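Local structure of D-alanyl-D-alanine carboxypeptidase (Penicillin binding protein) family protein (Francisella tularensis subsp. tularensis, 6OSU) at residues A344-A352 and P384-T392; S326-N337 and A359-K370. The protein probably trims the terminal D-alanine from peptidoglycan precursor peptides, as a penicillin-binding serine carboxypeptidase of the S11 family with a role in cell wall formation. One frame throughout, in Å; residues are numbered along the deposited sequence.

Contact 1 (A344-A352 and P384-T392)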
loop_
_atom_site.group_PDB
_atom_site.type_symbol
_atom_site.label_atom_id
_atom_site.label_comp_id
_atom_site.label_asym_id
_atom_site.label_seq_id
_atom_site.Cartn_x
_atom_site.Cartn_y
_atom_site.Cartn_z
ATOM N N ALA A 344 29.366 20.449 29.374
ATOM C CA ALA A 344 30.465 20.545 28.422
ATOM C C ALA A 344 31.837 20.409 29.069
ATOM O O ALA A 344 32.851 20.553 28.375
ATOM C CB ALA A 344 30.391 21.871 27.658
ATOM N N ASP A 345 31.906 20.133 30.374
ATOM C CA ASP A 345 33.206 20.073 31.037
ATOM C C ASP A 345 34.014 18.871 30.574
ATOM O O ASP A 345 35.245 18.943 30.487
ATOM C CB ASP A 345 33.027 20.032 32.552
ATOM C CG ASP A 345 32.059 21.072 33.042
ATOM O OD1 ASP A 345 31.700 21.044 34.238
ATOM O OD2 ASP A 345 31.640 21.908 32.214
ATOM N N ASN A 346 33.342 17.759 30.275
ATOM C CA ASN A 346 34.061 16.530 29.960
ATOM C C ASN A 346 34.675 16.565 28.566
ATOM O O ASN A 346 35.677 15.885 28.320
ATOM C CB ASN A 346 33.130 15.325 30.100
ATOM C CG ASN A 346 33.300 14.611 31.424
ATOM O OD1 ASN A 346 32.758 15.032 32.444
ATOM N ND2 ASN A 346 34.059 13.522 31.414
ATOM N N ILE A 347 34.097 17.328 27.647
ATOM C CA ILE A 347 34.644 17.347 26.282
ATOM C C ILE A 347 36.024 18.000 26.309
ATOM O O ILE A 347 36.235 18.960 27.073
ATOM C CB ILE A 347 33.686 18.076 25.329
ATOM C CG1 ILE A 347 34.329 19.338 24.740
ATOM C CG2 ILE A 347 32.355 18.383 26.025
ATOM C CD1 ILE A 347 33.360 20.252 24.020
ATOM N N PRO A 348 37.001 17.498 25.550
ATOM C CA PRO A 348 38.371 18.007 25.692
ATOM C C PRO A 348 38.501 19.453 25.235
ATOM O O PRO A 348 37.751 19.931 24.383
ATOM C CB PRO A 348 39.197 17.057 24.813
ATOM C CG PRO A 348 38.227 16.451 23.878
ATOM C CD PRO A 348 36.940 16.341 24.642
ATOM N N ASN A 349 39.460 20.153 25.846
ATOM C CA ASN A 349 39.821 21.537 25.550
ATOM C C ASN A 349 38.706 22.531 25.840
ATOM O O ASN A 349 38.802 23.679 25.418
ATOM C CB ASN A 349 40.265 21.717 24.094
ATOM C CG ASN A 349 41.728 21.378 23.876
ATOM O OD1 ASN A 349 42.605 21.855 24.598
ATOM N ND2 ASN A 349 42.000 20.564 22.864
ATOM N N ALA A 350 37.667 22.140 26.565
ATOM C CA ALA A 350 36.506 22.997 26.759
ATOM C C ALA A 350 36.599 23.815 28.045
ATOM O O ALA A 350 37.170 23.377 29.049
ATOM C CB ALA A 350 35.224 22.166 26.777
ATOM N N LYS A 351 36.007 25.009 28.006
ATOM C CA LYS A 351 35.894 25.833 29.201
ATOM C C LYS A 351 34.920 25.184 30.175
ATOM O O LYS A 351 33.941 24.558 29.763
ATOM C CB LYS A 351 35.421 27.239 28.827
ATOM C CG LYS A 351 36.068 28.365 29.615
ATOM C CD LYS A 351 36.535 29.478 28.686
ATOM C CE LYS A 351 36.138 30.847 29.207
ATOM N NZ LYS A 351 37.256 31.823 29.091
ATOM N N ALA A 352 35.183 25.342 31.474
ATOM C CA ALA A 352 34.453 24.563 32.472
ATOM C C ALA A 352 33.056 25.114 32.755
ATOM O O ALA A 352 32.215 24.390 33.305
ATOM C CB ALA A 352 35.255 24.498 33.772
ATOM N N PRO A 384 33.766 10.908 18.846
ATOM C CA PRO A 384 34.780 10.718 19.900
ATOM C C PRO A 384 35.933 11.697 19.821
ATOM O O PRO A 384 36.631 11.889 20.824
ATOM C CB PRO A 384 35.255 9.276 19.681
ATOM C CG PRO A 384 34.914 8.973 18.260
ATOM C CD PRO A 384 33.656 9.735 17.962
ATOM N N ASN A 385 36.158 12.324 18.664
ATOM C CA ASN A 385 37.223 13.304 18.488
ATOM C C ASN A 385 36.704 14.735 18.563
ATOM O O ASN A 385 37.258 15.635 17.922
ATOM C CB ASN A 385 37.941 13.067 17.162
ATOM C CG ASN A 385 38.307 11.613 16.954
ATOM O OD1 ASN A 385 37.785 10.954 16.054
ATOM N ND2 ASN A 385 39.200 11.101 17.791
ATOM N N LEU A 386 35.644 14.961 19.332
ATOM C CA LEU A 386 35.051 16.284 19.468
ATOM C C LEU A 386 35.770 17.052 20.571
ATOM O O LEU A 386 35.801 16.608 21.724
ATOM C CB LEU A 386 33.559 16.176 19.777
ATOM C CG LEU A 386 32.797 17.497 19.824
ATOM C CD1 LEU A 386 32.825 18.168 18.459
ATOM C CD2 LEU A 386 31.367 17.287 20.296
ATOM N N ASN A 387 36.340 18.199 20.217
ATOM C CA ASN A 387 36.964 19.081 21.189
ATOM C C ASN A 387 36.570 20.516 20.876
ATOM O O ASN A 387 36.164 20.843 19.758
ATOM C CB ASN A 387 38.494 18.929 21.203
ATOM C CG ASN A 387 39.065 18.630 19.829
ATOM O OD1 ASN A 387 39.047 19.480 18.939
ATOM N ND2 ASN A 387 39.585 17.419 19.653
ATOM N N ALA A 388 36.681 21.372 21.888
ATOM C CA ALA A 388 36.382 22.779 21.700
ATOM C C ALA A 388 37.467 23.435 20.849
ATOM O O ALA A 388 38.637 23.048 20.914
ATOM C CB ALA A 388 36.275 23.482 23.050
ATOM N N PRO A 389 37.110 24.453 20.047
ATOM C CA PRO A 389 35.797 25.104 19.939
ATOM C C PRO A 389 34.782 24.387 19.045
ATOM O O PRO A 389 35.158 23.647 18.136
ATOM C CB PRO A 389 36.149 26.468 19.342
ATOM C CG PRO A 389 37.328 26.179 18.479
ATOM C CD PRO A 389 38.118 25.115 19.198
ATOM N N ILE A 390 33.499 24.620 19.322
ATOM C CA ILE A 390 32.390 24.135 18.510
ATOM C C ILE A 390 31.449 25.307 18.274
ATOM O O ILE A 390 31.144 26.057 19.207
ATOM C CB ILE A 390 31.639 22.973 19.189
ATOM C CG1 ILE A 390 32.601 21.840 19.555
ATOM C CG2 ILE A 390 30.512 22.468 18.299
ATOM C CD1 ILE A 390 32.071 20.921 20.629
ATOM N N LYS A 391 30.987 25.463 17.036
ATOM C CA LYS A 391 30.109 26.570 16.687
ATOM C C LYS A 391 28.659 26.106 16.604
ATOM O O LYS A 391 28.375 24.930 16.371
ATOM C CB LYS A 391 30.522 27.212 15.360
ATOM C CG LYS A 391 29.896 28.589 15.130
ATOM C CD LYS A 391 29.779 28.920 13.654
ATOM C CE LYS A 391 31.087 29.442 13.094
ATOM N NZ LYS A 391 31.013 29.598 11.617
ATOM N N THR A 392 27.743 27.054 16.808
ATOM C CA THR A 392 26.323 26.792 16.611
ATOM C C THR A 392 26.065 26.331 15.182
ATOM O O THR A 392 26.502 26.971 14.222
ATOM C CB THR A 392 25.507 28.050 16.916
ATOM O OG1 THR A 392 25.528 28.312 18.325
ATOM C CG2 THR A 392 24.066 27.889 16.450
#

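Contact 2 (S326-N337 and A359-K370)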
loop_
_atom_site.group_PDB
_atom_site.type_symbol
_atom_site.label_atom_id
_atom_site.label_comp_id
_atom_site.label_asym_id
_atom_site.label_seq_id
_atom_site.Cartn_x
_atom_site.Cartn_y
_atom_site.Cartn_z
ATOM N N SER A 326 -0.190 -6.850 14.650
ATOM C CA SER A 326 -0.302 -7.294 16.032
ATOM C C SER A 326 0.998 -7.198 16.821
ATOM O O SER A 326 0.964 -7.311 18.050
ATOM C CB SER A 326 -0.807 -8.740 16.084
ATOM O OG SER A 326 0.179 -9.624 15.583
ATOM N N LYS A 327 2.139 -7.000 16.162
ATOM C CA LYS A 327 3.414 -6.973 16.864
ATOM C C LYS A 327 4.155 -5.651 16.753
ATOM O O LYS A 327 5.203 -5.497 17.391
ATOM C CB LYS A 327 4.317 -8.110 16.364
ATOM C CG LYS A 327 3.666 -9.476 16.483
ATOM C CD LYS A 327 4.670 -10.565 16.785
ATOM C CE LYS A 327 3.994 -11.725 17.500
ATOM N NZ LYS A 327 3.426 -11.297 18.811
ATOM N N TYR A 328 3.644 -4.685 15.992
ATOM C CA TYR A 328 4.361 -3.445 15.736
ATOM C C TYR A 328 3.497 -2.249 16.118
ATOM O O TYR A 328 2.329 -2.381 16.495
ATOM C CB TYR A 328 4.812 -3.362 14.275
ATOM C CG TYR A 328 6.014 -4.227 13.991
ATOM C CD1 TYR A 328 7.300 -3.715 14.101
ATOM C CD2 TYR A 328 5.867 -5.562 13.637
ATOM C CE1 TYR A 328 8.408 -4.501 13.852
ATOM C CE2 TYR A 328 6.972 -6.359 13.386
ATOM C CZ TYR A 328 8.240 -5.820 13.496
ATOM O OH TYR A 328 9.342 -6.605 13.251
ATOM N N GLU A 329 4.092 -1.066 15.997
ATOM C CA GLU A 329 3.552 0.149 16.584
ATOM C C GLU A 329 4.316 1.336 16.021
ATOM O O GLU A 329 5.530 1.246 15.809
ATOM C CB GLU A 329 3.685 0.098 18.112
ATOM C CG GLU A 329 2.740 0.987 18.880
ATOM C CD GLU A 329 2.659 0.585 20.342
ATOM O OE1 GLU A 329 3.665 0.745 21.063
ATOM O OE2 GLU A 329 1.593 0.084 20.766
ATOM N N ASN A 330 3.608 2.433 15.771
ATOM C CA ASN A 330 4.227 3.680 15.336
ATOM C C ASN A 330 4.436 4.567 16.556
ATOM O O ASN A 330 3.485 4.839 17.300
ATOM C CB ASN A 330 3.375 4.391 14.285
ATOM C CG ASN A 330 3.568 3.818 12.892
ATOM O OD1 ASN A 330 4.281 2.830 12.709
ATOM N ND2 ASN A 330 2.932 4.431 11.905
ATOM N N VAL A 331 5.679 5.001 16.767
ATOM C CA VAL A 331 6.054 5.818 17.913
ATOM C C VAL A 331 6.901 6.989 17.431
ATOM O O VAL A 331 7.817 6.815 16.619
ATOM C CB VAL A 331 6.826 5.001 18.973
ATOM C CG1 VAL A 331 7.205 5.883 20.150
ATOM C CG2 VAL A 331 5.998 3.814 19.446
ATOM N N LEU A 332 6.592 8.185 17.929
ATOM C CA LEU A 332 7.433 9.358 17.706
ATOM C C LEU A 332 8.549 9.323 18.744
ATOM O O LEU A 332 8.377 9.786 19.872
ATOM C CB LEU A 332 6.620 10.644 17.802
ATOM C CG LEU A 332 7.405 11.931 17.547
ATOM C CD1 LEU A 332 7.794 12.041 16.078
ATOM C CD2 LEU A 332 6.621 13.155 17.996
ATOM N N LEU A 333 9.699 8.767 18.360
ATOM C CA LEU A 333 10.797 8.614 19.307
ATOM C C LEU A 333 11.479 9.943 19.608
ATOM O O LEU A 333 11.999 10.136 20.713
ATOM C CB LEU A 333 11.810 7.608 18.767
ATOM C CG LEU A 333 11.216 6.243 18.410
ATOM C CD1 LEU A 333 12.208 5.389 17.633
ATOM C CD2 LEU A 333 10.773 5.530 19.671
ATOM N N TYR A 334 11.499 10.862 18.644
ATOM C CA TYR A 334 12.112 12.171 18.835
ATOM C C TYR A 334 11.289 13.215 18.100
ATOM O O TYR A 334 11.090 13.111 16.887
ATOM C CB TYR A 334 13.561 12.188 18.339
ATOM C CG TYR A 334 14.202 13.556 18.407
ATOM C CD1 TYR A 334 14.615 14.087 19.620
ATOM C CD2 TYR A 334 14.388 14.316 17.260
ATOM C CE1 TYR A 334 15.196 15.338 19.693
ATOM C CE2 TYR A 334 14.972 15.570 17.321
ATOM C CZ TYR A 334 15.374 16.077 18.541
ATOM O OH TYR A 334 15.955 17.325 18.612
ATOM N N LYS A 335 10.813 14.213 18.838
ATOM C CA LYS A 335 10.117 15.355 18.263
ATOM C C LYS A 335 11.148 16.382 17.811
ATOM O O LYS A 335 12.034 16.757 18.586
ATOM C CB LYS A 335 9.157 15.963 19.285
ATOM C CG LYS A 335 8.304 17.097 18.755
ATOM C CD LYS A 335 7.412 17.660 19.851
ATOM C CE LYS A 335 6.638 16.554 20.559
ATOM N NZ LYS A 335 5.542 17.091 21.419
ATOM N N ALA A 336 11.036 16.823 16.559
ATOM C CA ALA A 336 12.044 17.705 15.979
ATOM C C ALA A 336 12.197 18.980 16.803
ATOM O O ALA A 336 11.248 19.463 17.427
ATOM C CB ALA A 336 11.680 18.053 14.535
ATOM N N ASN A 337 13.424 19.508 16.813
ATOM C CA ASN A 337 13.803 20.730 17.520
ATOM C C ASN A 337 13.738 20.583 19.038
ATOM O O ASN A 337 13.697 21.589 19.755
ATOM C CB ASN A 337 12.947 21.925 17.077
ATOM C CG ASN A 337 12.768 21.990 15.572
ATOM O OD1 ASN A 337 13.706 21.752 14.811
ATOM N ND2 ASN A 337 11.552 22.303 15.135
ATOM N N ALA A 359 20.269 19.485 18.972
ATOM C CA ALA A 359 18.937 19.232 18.441
ATOM C C ALA A 359 19.054 18.938 16.953
ATOM O O ALA A 359 20.057 19.269 16.313
ATOM C CB ALA A 359 17.991 20.414 18.680
ATOM N N SER A 360 18.015 18.300 16.416
ATOM C CA SER A 360 17.876 18.050 14.989
ATOM C C SER A 360 16.535 18.591 14.510
ATOM O O SER A 360 15.539 18.548 15.240
ATOM C CB SER A 360 17.986 16.551 14.671
ATOM O OG SER A 360 17.564 16.275 13.344
ATOM N N ASN A 361 16.513 19.112 13.287
ATOM C CA ASN A 361 15.267 19.593 12.707
ATOM C C ASN A 361 14.386 18.463 12.191
ATOM O O ASN A 361 13.289 18.734 11.692
ATOM C CB ASN A 361 15.551 20.588 11.576
ATOM C CG ASN A 361 16.487 20.028 10.515
ATOM O OD1 ASN A 361 16.844 18.850 10.537
ATOM N ND2 ASN A 361 16.884 20.877 9.574
ATOM N N GLN A 362 14.833 17.216 12.301
ATOM C CA GLN A 362 14.098 16.067 11.801
ATOM C C GLN A 362 13.370 15.363 12.938
ATOM O O GLN A 362 13.782 15.427 14.099
ATOM C CB GLN A 362 15.039 15.078 11.109
ATOM C CG GLN A 362 15.887 15.682 10.011
ATOM C CD GLN A 362 15.091 15.961 8.757
ATOM O OE1 GLN A 362 14.581 15.041 8.117
ATOM N NE2 GLN A 362 14.974 17.236 8.399
ATOM N N ASN A 363 12.276 14.693 12.591
ATOM C CA ASN A 363 11.627 13.797 13.530
ATOM C C ASN A 363 12.304 12.431 13.503
ATOM O O ASN A 363 13.067 12.100 12.590
ATOM C CB ASN A 363 10.143 13.627 13.196
ATOM C CG ASN A 363 9.352 14.907 13.355
ATOM O OD1 ASN A 363 9.400 15.556 14.400
ATOM N ND2 ASN A 363 8.615 15.277 12.316
ATOM N N ILE A 364 12.020 11.637 14.528
ATOM C CA ILE A 364 12.233 10.196 14.482
ATOM C C ILE A 364 10.869 9.568 14.729
ATOM O O ILE A 364 10.426 9.433 15.877
ATOM C CB ILE A 364 13.271 9.709 15.496
ATOM C CG1 ILE A 364 14.635 10.344 15.216
ATOM C CG2 ILE A 364 13.392 8.191 15.428
ATOM C CD1 ILE A 364 15.744 9.809 16.111
ATOM N N TYR A 365 10.184 9.216 13.647
ATOM C CA TYR A 365 8.881 8.565 13.687
ATOM C C TYR A 365 9.067 7.191 13.064
ATOM O O TYR A 365 9.277 7.082 11.850
ATOM C CB TYR A 365 7.839 9.399 12.941
ATOM C CG TYR A 365 6.420 8.889 13.039
ATOM C CD1 TYR A 365 5.797 8.730 14.273
ATOM C CD2 TYR A 365 5.693 8.589 11.894
ATOM C CE1 TYR A 365 4.492 8.268 14.360
ATOM C CE2 TYR A 365 4.393 8.130 11.971
ATOM C CZ TYR A 365 3.796 7.971 13.203
ATOM O OH TYR A 365 2.501 7.509 13.273
ATOM N N LYS A 366 9.014 6.145 13.891
ATOM C CA LYS A 366 9.459 4.822 13.480
ATOM C C LYS A 366 8.430 3.757 13.843
ATOM O O LYS A 366 7.701 3.876 14.833
ATOM C CB LYS A 366 10.818 4.489 14.123
ATOM C CG LYS A 366 11.596 3.382 13.427
ATOM C CD LYS A 366 12.945 3.144 14.096
ATOM C CE LYS A 366 13.532 1.782 13.723
ATOM N NZ LYS A 366 14.160 1.759 12.369
ATOM N N THR A 367 8.381 2.712 13.020
ATOM C CA THR A 367 7.585 1.522 13.304
ATOM C C THR A 367 8.468 0.529 14.053
ATOM O O THR A 367 9.432 -0.002 13.491
ATOM C CB THR A 367 7.042 0.915 12.013
ATOM O OG1 THR A 367 6.212 1.873 11.344
ATOM C CG2 THR A 367 6.231 -0.338 12.306
ATOM N N VAL A 368 8.148 0.283 15.319
ATOM C CA VAL A 368 8.987 -0.547 16.182
ATOM C C VAL A 368 8.110 -1.608 16.835
ATOM O O VAL A 368 6.882 -1.456 16.918
ATOM C CB VAL A 368 9.722 0.301 17.247
ATOM C CG1 VAL A 368 10.665 1.293 16.580
ATOM C CG2 VAL A 368 8.724 1.026 18.130
ATOM N N PRO A 369 8.709 -2.709 17.293
ATOM C CA PRO A 369 7.920 -3.732 17.993
ATOM C C PRO A 369 7.250 -3.163 19.235
ATOM O O PRO A 369 7.833 -2.356 19.962
ATOM C CB PRO A 369 8.963 -4.794 18.357
ATOM C CG PRO A 369 10.063 -4.602 17.359
ATOM C CD PRO A 369 10.106 -3.133 17.085
ATOM N N LYS A 370 6.003 -3.593 19.469
ATOM C CA LYS A 370 5.282 -3.174 20.668
ATOM C C LYS A 370 6.076 -3.489 21.926
ATOM O O LYS A 370 6.070 -2.711 22.887
ATOM C CB LYS A 370 3.918 -3.859 20.740
ATOM C CG LYS A 370 2.833 -3.264 19.868
ATOM C CD LYS A 370 1.471 -3.777 20.320
ATOM C CE LYS A 370 0.714 -4.464 19.194
ATOM N NZ LYS A 370 0.274 -3.512 18.132
#

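Contact 1 (A344-A352 and P384-T392)
The ring of Pro348 lies against the backbone of the facing loop, with CD 3.1 Å and CG 3.2 Å from Leu386 O, while its CG also reaches the CB of Asn387 at 3.7 Å. The Pro348 and Asn387 side chains cross at about a right angle. At Asn387, CG sits between the backbone N and the carbonyl carbon (chi1 34°), which turns its amide away from the proline and leaves CB to make the contact. Beyond the ring, the planar peptide that follows Pro348 offers its carbonyl to the second loop: Ala388 N donates to Pro348 O over 3.1 Å, and the N-H points almost straight at the oxygen (165°). Ile347 to Ala350 form a type II beta turn, with Pro348 and Asn349 at its two central positions. The turn belongs to the connection between strands 340-343 and 355-359 of the C-terminal domain of the penicillin-binding protein 5 family, and it meets the connection between strands 376-382 and 395-403. Ala388, which precedes a cis peptide bond to Pro389, directs its methyl group at the turn, 3.5 Å from Asn349 O and 3.7 Å from Ala350 CA. Ile347 and the buried Ile390 meet tip to tip, their CD1 atoms 3.7 Å apart. Val421 and Gln423 of the C-terminal tail pack on Ile390 and Ala388 respectively, and Asn349 and Lys351 share backbone hydrogen bonds with Lys424 and Ser422.

Contact 2 (S326-N337 and A359-K370)
Tyr334 extends its ring toward the loop that follows strand 355-359 because CG is anti to the backbone N (chi1 175°), and its OH accepts a hydrogen bond from Ser360 N at 3.2 Å. The same hydroxyl is hydrogen-bonded to Ser338 O, while the carbonyl oxygens of Ser360 and Gln362 lie in the ring plane, at its edge. At the far end, bends at chi3 and chi4 bring the end of Lys370 over the Ser326-Tyr328 backbone, where NZ gives a hydrogen bond to Tyr328 O (2.9 Å). Between these ends, strands 328-334 and 364-369 form a twisted antiparallel two-stranded sheet that starts directly after helix 310-327. Val331 and Lys366 are a hydrogen-bonded pair joined by two backbone bonds. Farther along lies a classic beta bulge: Leu333 and Tyr334 both face Ile364, whose O accepts a 3.3 Å bond from Tyr334 N and a weak one from Leu333 N. Ile364 packs on both bulge residues, CG2 against Leu333 CB (3.7 Å) and CG1 against Tyr334 CB (3.8 Å), and touches Leu399 of strand 395-403. Asn330, Leu332, Tyr365 and Thr367 share the other face, where the Tyr365 ring crosses Asn330 and its OH comes 3.4 Å from Asn330 CB. Tyr328 lies beside Pro369, pointing the same way, with CE1 3.9 Å from Pro369 CG. Tyr328 and Thr367 touch Phe300 of strand 298-307, and Thr367 OG1 is hydrogen-bonded to Thr47 OG1.

How the contacts relate
Both contacts belong to the penicillin-binding protein 5 C-terminal domain, their centres 29 Å apart and their nearest atoms about 9 Å apart. Their segments alternate along the chain: 326-337, 344-352, 359-370, then 384-392. Contact 2 forms a separate two-stranded sheet and, through Tyr328 and Thr367 on Phe300 of strand 298-307, lies where the C-terminal domain meets the probable catalytic domain. Contact 1 joins two loops leaving the five-stranded sheet of the C-terminal domain, near the C-terminal tail and about 47 Å from the centre of the chain, against 20 Å for contact 2. Neither lies near the predicted catalytic serine; contact 2 is on the side next to strand 298-307, contact 1 at the loops farther from the chain's centre.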